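Local coordinates for hypothetical Membrane Spanning Protein (PDB 2FB5) that condenses two ATP molecules into the signalling nucleotide cyclic di-AMP as a diadenylate cyclase and is needed for efficient spore formation, at residues A[28-32]-A[46-50]; A[17-22]-A[56-61]; A[69-74]-A[98-102]. All coordinates share one frame; numbering follows the deposited sequence.

Overall arrangement
Contacts 1 and 2 are two levels of one antiparallel helical hairpin, helix 4-35 against helix 47-70. Contact 1 sits near the turn that joins the helices and contact 2 further down the pair, their centres about 16 Å apart and their nearest atoms about 7 Å apart. Helix 47-70 then runs on to contact 3, where its C-terminal end and the turn after it meet the loop that follows strand 94-98 of the DisA-type nucleotide-binding domain. Contact 3 lies about 23 Å from contact 2 and about 38 Å from contact 1, centre to centre. One helix thus links the far end of the hairpin to the domain of the cyclase family.

Contact 1. Residues A[28-32]-A[46-50]; sequences ELSIM and KMEDI
Met32 lays its terminal methyl between the base of Lys46 and the branch of Ile50: CE is 4.1 Å from Lys46 CB and equally far from Ile50 CG2. The Met32 chain leaves the helix extended, CG anti to the backbone N (chi1 -175°), and turns only at its last torsion, which swings CE in beside these two residues. One atom earlier, SD meets the methyl end of Met47, with Met47 CE 3.8 Å away. The CB of Met47 points away from the other helix, but the chain folds back at chi2, and the two methionines cross at about a right angle. One turn further along the interface, Ile50 presents its other branch to Leu29, CD1 lying 4.0 Å from Leu29 CG, while its CG1 approaches Leu29 CD2.

These residues lie near the turn of an antiparallel helical hairpin in the N-terminal CdaS region, where helix 4-35 gives way, after a short connection, to helix 47-70. Lys46 is placed just before the second helix and extends its side chain toward Glu28 and Ile31 of the first. Bent at chi2 and again at chi4, it crosses Glu28 at about a right angle. Its aliphatic part touches the carboxylate before the ammonium does, since Glu28 OE2 is 3.4 Å from Lys46 CD and 3.6 Å from NZ, a long salt bridge. Lys46 NZ also lies near the CG2 methyl of Ile31. The carboxylate of Asp49 is also near, its OD2 4.9 Å from Glu28 OE2; Lys46, close to Glu28, probably offsets part of the repulsion between the two acids.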
loop_
_atom_site.group_PDB
_atom_site.type_symbol
_atom_site.label_atom_id
_atom_site.label_comp_id
_atom_site.label_asym_id
_atom_site.label_seq_id
_atom_site.Cartn_x
_atom_site.Cartn_y
_atom_site.Cartn_z
ATOM N N GLU A 28 20.591 26.412 9.004
ATOM C CA GLU A 28 21.173 27.177 10.105
ATOM C C GLU A 28 22.648 26.822 10.341
ATOM O O GLU A 28 23.464 27.715 10.596
ATOM C CB GLU A 28 20.363 26.980 11.387
ATOM C CG GLU A 28 20.652 28.003 12.476
ATOM C CD GLU A 28 20.237 29.430 12.102
ATOM O OE1 GLU A 28 19.341 29.618 11.243
ATOM O OE2 GLU A 28 20.823 30.370 12.676
ATOM N N LEU A 29 22.999 25.538 10.249
ATOM C CA LEU A 29 24.398 25.128 10.386
ATOM C C LEU A 29 25.272 25.725 9.282
ATOM O O LEU A 29 26.385 26.195 9.550
ATOM C CB LEU A 29 24.551 23.594 10.421
ATOM C CG LEU A 29 24.079 22.942 11.732
ATOM C CD1 LEU A 29 23.896 21.450 11.540
ATOM C CD2 LEU A 29 25.020 23.253 12.913
ATOM N N SER A 30 24.777 25.715 8.042
ATOM C CA SER A 30 25.554 26.290 6.943
ATOM C C SER A 30 25.729 27.803 7.137
ATOM O O SER A 30 26.804 28.326 6.872
ATOM C CB SER A 30 24.958 25.943 5.569
ATOM O OG SER A 30 23.832 26.758 5.295
ATOM N N ILE A 31 24.702 28.486 7.645
ATOM C CA ILE A 31 24.798 29.908 7.994
ATOM C C ILE A 31 25.927 30.117 9.013
ATOM O O ILE A 31 26.806 30.962 8.834
ATOM C CB ILE A 31 23.464 30.468 8.582
ATOM C CG1 ILE A 31 22.329 30.431 7.553
ATOM C CG2 ILE A 31 23.634 31.912 9.088
ATOM C CD1 ILE A 31 22.664 31.080 6.230
ATOM N N MET A 32 25.891 29.324 10.076
ATOM C CA MET A 32 26.877 29.386 11.145
ATOM C C MET A 32 28.290 29.138 10.587
ATOM O O MET A 32 29.234 29.831 10.945
ATOM C CB MET A 32 26.482 28.334 12.188
ATOM C CG MET A 32 27.276 28.266 13.459
ATOM S SD MET A 32 26.559 26.995 14.553
ATOM C CE MET A 32 24.774 27.319 14.323
ATOM N N LYS A 46 23.861 31.736 18.198
ATOM C CA LYS A 46 22.950 30.883 17.424
ATOM C C LYS A 46 22.781 29.467 17.976
ATOM O O LYS A 46 21.981 28.687 17.446
ATOM C CB LYS A 46 23.412 30.792 15.966
ATOM C CG LYS A 46 23.339 32.098 15.204
ATOM C CD LYS A 46 21.902 32.561 15.003
ATOM C CE LYS A 46 21.852 33.775 14.084
ATOM N NZ LYS A 46 22.615 33.499 12.819
ATOM N N MET A 47 23.522 29.141 19.033
ATOM C CA MET A 47 23.546 27.777 19.572
ATOM C C MET A 47 22.213 27.324 20.176
ATOM O O MET A 47 21.796 26.185 19.966
ATOM C CB MET A 47 24.675 27.618 20.588
ATOM C CG MET A 47 26.073 27.657 19.982
ATOM S SD MET A 47 26.498 26.319 18.839
ATOM C CE MET A 47 27.916 27.097 18.079
ATOM N N GLU A 48 21.560 28.212 20.922
ATOM C CA GLU A 48 20.230 27.957 21.477
ATOM C C GLU A 48 19.254 27.573 20.356
ATOM O O GLU A 48 18.577 26.549 20.449
ATOM C CB GLU A 48 19.738 29.189 22.249
ATOM C CG GLU A 48 18.231 29.264 22.515
ATOM C CD GLU A 48 17.727 30.705 22.637
ATOM O OE1 GLU A 48 18.164 31.566 21.832
ATOM O OE2 GLU A 48 16.883 30.979 23.527
ATOM N N ASP A 49 19.214 28.385 19.298
ATOM C CA ASP A 49 18.385 28.115 18.117
ATOM C C ASP A 49 18.626 26.717 17.537
ATOM O O ASP A 49 17.683 25.943 17.374
ATOM C CB ASP A 49 18.624 29.176 17.040
ATOM C CG ASP A 49 18.081 30.550 17.432
ATOM O OD1 ASP A 49 17.283 30.639 18.397
ATOM O OD2 ASP A 49 18.456 31.545 16.765
ATOM N N ILE A 50 19.876 26.392 17.223
ATOM C CA ILE A 50 20.167 25.081 16.624
ATOM C C ILE A 50 19.818 23.922 17.565
ATOM O O ILE A 50 19.277 22.910 17.120
ATOM C CB ILE A 50 21.604 24.979 16.021
ATOM C CG1 ILE A 50 21.816 23.633 15.316
ATOM C CG2 ILE A 50 22.671 25.183 17.073
ATOM C CD1 ILE A 50 20.941 23.447 14.089
#

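Contact 2. Residues A[17-22]-A[56-61]; sequences QTKQMI and NVQTLA
Two bends in Met21 shape this contact: with CG anti to the backbone N (chi1 -165°) the chain heads for the opposite helix, and turns at chi2 and chi3 fold the thioether back over Asn56 and Leu60. Its CG comes 3.5 Å from Asn56 CB and is almost as close to Val57 CG2, while SD passes the CB and ND2 of Asn56. Leu60 reaches Met21 from the other direction along the helix, its CD2 3.5 Å from Met21 CB and also near the CE methyl, and the two side chains cross at about a right angle. The same CD2 methyl rests against the carbonyl oxygen of Gln17.

Helices 4-35 and 47-70 run antiparallel here, their local axes 168° apart in direction and 8.7 Å apart at closest approach, as in a helical hairpin. Where Thr18 faces Leu60 the CA atoms come within 5.2 Å. Thr18 sets OG1 3.4 Å from Leu60 CB and equally close to the carbonyl group of that leucine, and its CG2 methyl packs on the CB of Ala61 at 3.9 Å. One turn on, Ile22 CG1 lies 3.7 Å from Val57 CG1, the two branched side chains crossing at about a right angle and extending the apolar row past Met21.

No hydrogen bond passes between the two segments. The hydroxyl of Thr18 bonds instead to the carbonyl oxygen of Leu14 in its own helix, which leaves its contact with the side chain and carbonyl of Leu60 one of van der Waals type. Cohesion at this level of the hairpin therefore rests largely on the fit of methyl, methylene and thioether groups.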
loop_
_atom_site.group_PDB
_atom_site.type_symbol
_atom_site.label_atom_id
_atom_site.label_comp_id
_atom_site.label_asym_id
_atom_site.label_seq_id
_atom_site.Cartn_x
_atom_site.Cartn_y
_atom_site.Cartn_z
ATOM N N GLN A 17 7.044 16.801 7.558
ATOM C CA GLN A 17 7.397 17.743 8.632
ATOM C C GLN A 17 8.758 17.461 9.257
ATOM O O GLN A 17 9.502 18.387 9.571
ATOM C CB GLN A 17 6.343 17.721 9.724
ATOM C CG GLN A 17 5.025 18.365 9.329
ATOM C CD GLN A 17 3.959 18.059 10.362
ATOM O OE1 GLN A 17 4.099 18.415 11.532
ATOM N NE2 GLN A 17 2.916 17.348 9.952
ATOM N N THR A 18 9.071 16.184 9.462
ATOM C CA THR A 18 10.374 15.799 10.002
ATOM C C THR A 18 11.507 16.227 9.052
ATOM O O THR A 18 12.485 16.842 9.483
ATOM C CB THR A 18 10.430 14.292 10.283
ATOM O OG1 THR A 18 9.319 13.931 11.109
ATOM C CG2 THR A 18 11.731 13.930 11.002
ATOM N N LYS A 19 11.343 15.941 7.761
ATOM C CA LYS A 19 12.332 16.318 6.747
ATOM C C LYS A 19 12.515 17.829 6.704
ATOM O O LYS A 19 13.643 18.313 6.586
ATOM C CB LYS A 19 11.921 15.823 5.359
ATOM C CG LYS A 19 12.007 14.311 5.145
ATOM C CD LYS A 19 11.514 14.025 3.735
ATOM C CE LYS A 19 11.585 12.580 3.373
ATOM N NZ LYS A 19 11.052 12.382 1.988
ATOM N N GLN A 20 11.412 18.563 6.811
ATOM C CA GLN A 20 11.459 20.025 6.805
ATOM C C GLN A 20 12.212 20.597 8.013
ATOM O O GLN A 20 12.959 21.560 7.867
ATOM C CB GLN A 20 10.056 20.624 6.715
ATOM C CG GLN A 20 9.351 20.406 5.358
ATOM C CD GLN A 20 7.930 20.967 5.336
ATOM O OE1 GLN A 20 7.260 21.041 6.370
ATOM N NE2 GLN A 20 7.459 21.353 4.147
ATOM N N MET A 21 12.046 20.012 9.193
ATOM C CA MET A 21 12.833 20.466 10.342
ATOM C C MET A 21 14.311 20.145 10.194
ATOM O O MET A 21 15.149 20.927 10.624
ATOM C CB MET A 21 12.319 19.937 11.683
ATOM C CG MET A 21 12.937 20.712 12.884
ATOM S SD MET A 21 12.502 22.487 12.926
ATOM C CE MET A 21 10.705 22.229 12.784
ATOM N N ILE A 22 14.623 18.994 9.602
ATOM C CA ILE A 22 16.010 18.637 9.329
ATOM C C ILE A 22 16.630 19.662 8.368
ATOM O O ILE A 22 17.759 20.094 8.582
ATOM C CB ILE A 22 16.151 17.192 8.770
ATOM C CG1 ILE A 22 15.745 16.162 9.841
ATOM C CG2 ILE A 22 17.585 16.941 8.250
ATOM C CD1 ILE A 22 15.724 14.682 9.377
ATOM N N ASN A 56 13.293 19.772 17.962
ATOM C CA ASN A 56 12.148 19.646 17.069
ATOM C C ASN A 56 12.273 18.459 16.103
ATOM O O ASN A 56 11.293 17.763 15.858
ATOM C CB ASN A 56 11.941 20.939 16.273
ATOM C CG ASN A 56 11.425 22.095 17.131
ATOM O OD1 ASN A 56 10.969 21.900 18.256
ATOM N ND2 ASN A 56 11.492 23.304 16.588
ATOM N N VAL A 57 13.459 18.238 15.543
ATOM C CA VAL A 57 13.684 17.066 14.694
ATOM C C VAL A 57 13.347 15.813 15.492
ATOM O O VAL A 57 12.638 14.943 15.001
ATOM C CB VAL A 57 15.142 16.976 14.141
ATOM C CG1 VAL A 57 15.396 15.625 13.463
ATOM C CG2 VAL A 57 15.426 18.107 13.151
ATOM N N GLN A 58 13.847 15.738 16.724
ATOM C CA GLN A 58 13.643 14.560 17.571
ATOM C C GLN A 58 12.153 14.337 17.860
ATOM O O GLN A 58 11.672 13.220 17.776
ATOM C CB GLN A 58 14.488 14.647 18.860
ATOM C CG GLN A 58 14.266 13.494 19.840
ATOM C CD GLN A 58 15.545 12.725 20.216
ATOM O OE1 GLN A 58 16.595 13.317 20.487
ATOM N NE2 GLN A 58 15.446 11.395 20.245
ATOM N N THR A 59 11.434 15.414 18.161
ATOM C CA THR A 59 10.011 15.350 18.466
ATOM C C THR A 59 9.189 14.914 17.260
ATOM O O THR A 59 8.317 14.050 17.377
ATOM C CB THR A 59 9.516 16.713 18.988
ATOM O OG1 THR A 59 10.230 17.009 20.197
ATOM C CG2 THR A 59 8.023 16.670 19.281
ATOM N N LEU A 60 9.476 15.496 16.098
ATOM C CA LEU A 60 8.753 15.170 14.862
ATOM C C LEU A 60 9.004 13.721 14.465
ATOM O O LEU A 60 8.072 12.995 14.111
ATOM C CB LEU A 60 9.203 16.102 13.740
ATOM C CG LEU A 60 8.425 17.392 13.408
ATOM C CD1 LEU A 60 7.487 17.872 14.487
ATOM C CD2 LEU A 60 9.427 18.497 13.068
ATOM N N ALA A 61 10.267 13.299 14.520
ATOM C CA ALA A 61 10.618 11.931 14.133
ATOM C C ALA A 61 9.934 10.895 15.028
ATOM O O ALA A 61 9.447 9.869 14.540
ATOM C CB ALA A 61 12.124 11.732 14.154
#

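Contact 3. Residues A[69-74]-A[98-102]; sequences YLSPYT and VERNE
The ring of Tyr73 is covered on one face by the CB of Arg100, 3.8 Å from the ring centroid in a CH-pi contact only 10° off the normal, and on the opposite face by the CB of Pro72, displaced toward the rim. The carbonyl oxygen of Tyr69 lies at the ring edge, in its plane. That oxygen also sits at the edge of the Arg100 guanidinium, where NE donates to Tyr69 O over 2.7 Å in a nearly straight bond (163°). A second, weak bond comes from Arg100 NH2. With the Arg100 chain bent at chi3, the guanidinium turns away from a flat stack, its plane 73° from that of the Tyr73 ring.

Beside this polar group, Leu70 CD2 packs on Val98 CG1 at 4.0 Å, and the CG2 methyl of Thr74 approaches the same valine branch. A water donates to both Tyr73 O and Glu99 O, at 2.7 Å from each, and ties the two backbones together. The contact joins the C-terminal end of helix 47-70, and the turn beyond it, to the loop leaving strand 94-98 of the DisA-type nucleotide-binding domain.

Arg100 is held from two sides, because its NH1 bonds to the carbonyl oxygen of Asp179 while NE engages Tyr69 O. Near the C-terminal end of a helix the carbonyl oxygens lie at the negative end of the helix dipole, so a guanidinium bound there is probably favoured, and at the same time its CB lies over the Tyr73 ring with CG close to Tyr73 CD2.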
loop_
_atom_site.group_PDB
_atom_site.type_symbol
_atom_site.label_atom_id
_atom_site.label_comp_id
_atom_site.label_asym_id
_atom_site.label_seq_id
_atom_site.Cartn_x
_atom_site.Cartn_y
_atom_site.Cartn_z
ATOM N N TYR A 69 4.299 3.067 13.033
ATOM C CA TYR A 69 4.363 1.727 13.635
ATOM C C TYR A 69 3.089 1.283 14.358
ATOM O O TYR A 69 2.809 0.087 14.437
ATOM C CB TYR A 69 5.531 1.628 14.610
ATOM C CG TYR A 69 6.904 1.722 13.984
ATOM C CD1 TYR A 69 7.143 1.266 12.680
ATOM C CD2 TYR A 69 7.973 2.243 14.705
ATOM C CE1 TYR A 69 8.421 1.353 12.110
ATOM C CE2 TYR A 69 9.240 2.336 14.153
ATOM C CZ TYR A 69 9.464 1.887 12.860
ATOM O OH TYR A 69 10.735 1.976 12.316
ATOM N N LEU A 70 2.334 2.241 14.899
ATOM C CA LEU A 70 1.179 1.907 15.735
ATOM C C LEU A 70 -0.202 2.149 15.102
ATOM O O LEU A 70 -1.160 1.476 15.471
ATOM C CB LEU A 70 1.252 2.596 17.114
ATOM C CG LEU A 70 2.440 2.292 18.036
ATOM C CD1 LEU A 70 2.209 2.862 19.454
ATOM C CD2 LEU A 70 2.759 0.788 18.123
ATOM N N SER A 71 -0.314 3.075 14.151
ATOM C CA SER A 71 -1.647 3.424 13.636
ATOM C C SER A 71 -2.447 2.250 13.046
ATOM O O SER A 71 -3.671 2.260 13.153
ATOM C CB SER A 71 -1.627 4.616 12.669
ATOM O OG SER A 71 -1.023 4.252 11.446
ATOM N N PRO A 72 -1.780 1.258 12.411
ATOM C CA PRO A 72 -2.552 0.114 11.935
ATOM C C PRO A 72 -3.078 -0.801 13.036
ATOM O O PRO A 72 -3.923 -1.668 12.764
ATOM C CB PRO A 72 -1.540 -0.665 11.075
ATOM C CG PRO A 72 -0.428 0.274 10.824
ATOM C CD PRO A 72 -0.360 1.138 12.018
ATOM N N TYR A 73 -2.588 -0.619 14.262
ATOM C CA TYR A 73 -2.844 -1.587 15.328
ATOM C C TYR A 73 -3.587 -1.037 16.532
ATOM O O TYR A 73 -4.123 -1.804 17.342
ATOM C CB TYR A 73 -1.527 -2.247 15.757
ATOM C CG TYR A 73 -0.808 -2.834 14.582
ATOM C CD1 TYR A 73 -1.287 -3.986 13.969
ATOM C CD2 TYR A 73 0.342 -2.231 14.069
ATOM C CE1 TYR A 73 -0.643 -4.528 12.885
ATOM C CE2 TYR A 73 0.997 -2.766 12.971
ATOM C CZ TYR A 73 0.495 -3.912 12.391
ATOM O OH TYR A 73 1.117 -4.456 11.312
ATOM N N THR A 74 -3.639 0.283 16.649
ATOM C CA THR A 74 -4.392 0.898 17.718
ATOM C C THR A 74 -4.932 2.242 17.265
ATOM O O THR A 74 -4.348 2.896 16.408
ATOM C CB THR A 74 -3.547 1.043 19.032
ATOM O OG1 THR A 74 -4.313 1.761 20.005
ATOM C CG2 THR A 74 -2.224 1.793 18.779
ATOM N N VAL A 98 2.503 -2.764 23.063
ATOM C CA VAL A 98 1.413 -2.637 22.113
ATOM C C VAL A 98 1.465 -3.806 21.140
ATOM O O VAL A 98 2.409 -3.921 20.358
ATOM C CB VAL A 98 1.439 -1.299 21.354
ATOM C CG1 VAL A 98 0.206 -1.185 20.471
ATOM C CG2 VAL A 98 1.528 -0.143 22.349
ATOM N N GLU A 99 0.462 -4.679 21.226
ATOM C CA GLU A 99 0.329 -5.807 20.322
ATOM C C GLU A 99 0.169 -5.308 18.898
ATOM O O GLU A 99 -0.605 -4.365 18.634
ATOM C CB GLU A 99 -0.877 -6.673 20.695
ATOM C CG GLU A 99 -0.910 -8.010 19.964
ATOM C CD GLU A 99 -1.981 -8.961 20.496
ATOM O OE1 GLU A 99 -2.204 -9.001 21.726
ATOM O OE2 GLU A 99 -2.601 -9.669 19.674
ATOM N N ARG A 100 0.917 -5.924 17.987
ATOM C CA ARG A 100 0.840 -5.545 16.574
ATOM C C ARG A 100 0.261 -6.719 15.762
ATOM O O ARG A 100 -0.850 -7.164 16.067
ATOM C CB ARG A 100 2.186 -4.946 16.070
ATOM C CG ARG A 100 2.473 -3.558 16.710
ATOM C CD ARG A 100 3.844 -2.964 16.373
ATOM N NE ARG A 100 3.923 -2.344 15.047
ATOM C CZ ARG A 100 4.705 -2.783 14.062
ATOM N NH1 ARG A 100 5.469 -3.851 14.245
ATOM N NH2 ARG A 100 4.727 -2.161 12.895
ATOM N N ASN A 101 0.969 -7.221 14.754
ATOM C CA ASN A 101 0.403 -8.296 13.935
ATOM C C ASN A 101 0.449 -9.682 14.599
ATOM O O ASN A 101 -0.371 -10.551 14.287
ATOM C CB ASN A 101 1.036 -8.346 12.532
ATOM C CG ASN A 101 0.323 -9.342 11.602
ATOM O OD1 ASN A 101 -0.879 -9.233 11.386
ATOM N ND2 ASN A 101 1.061 -10.346 11.096
ATOM N N GLU A 102 1.391 -9.893 15.513
ATOM C CA GLU A 102 1.571 -11.206 16.123
ATOM C C GLU A 102 0.989 -11.297 17.537
ATOM O O GLU A 102 1.150 -10.371 18.355
ATOM C CB GLU A 102 3.053 -11.605 16.109
ATOM C CG GLU A 102 3.639 -11.624 14.709
ATOM C CD GLU A 102 5.161 -11.706 14.662
ATOM O OE1 GLU A 102 5.814 -11.946 15.704
ATOM O OE2 GLU A 102 5.706 -11.522 13.552
HETATM O O HOH W 1 -2.943 -3.189 19.359
#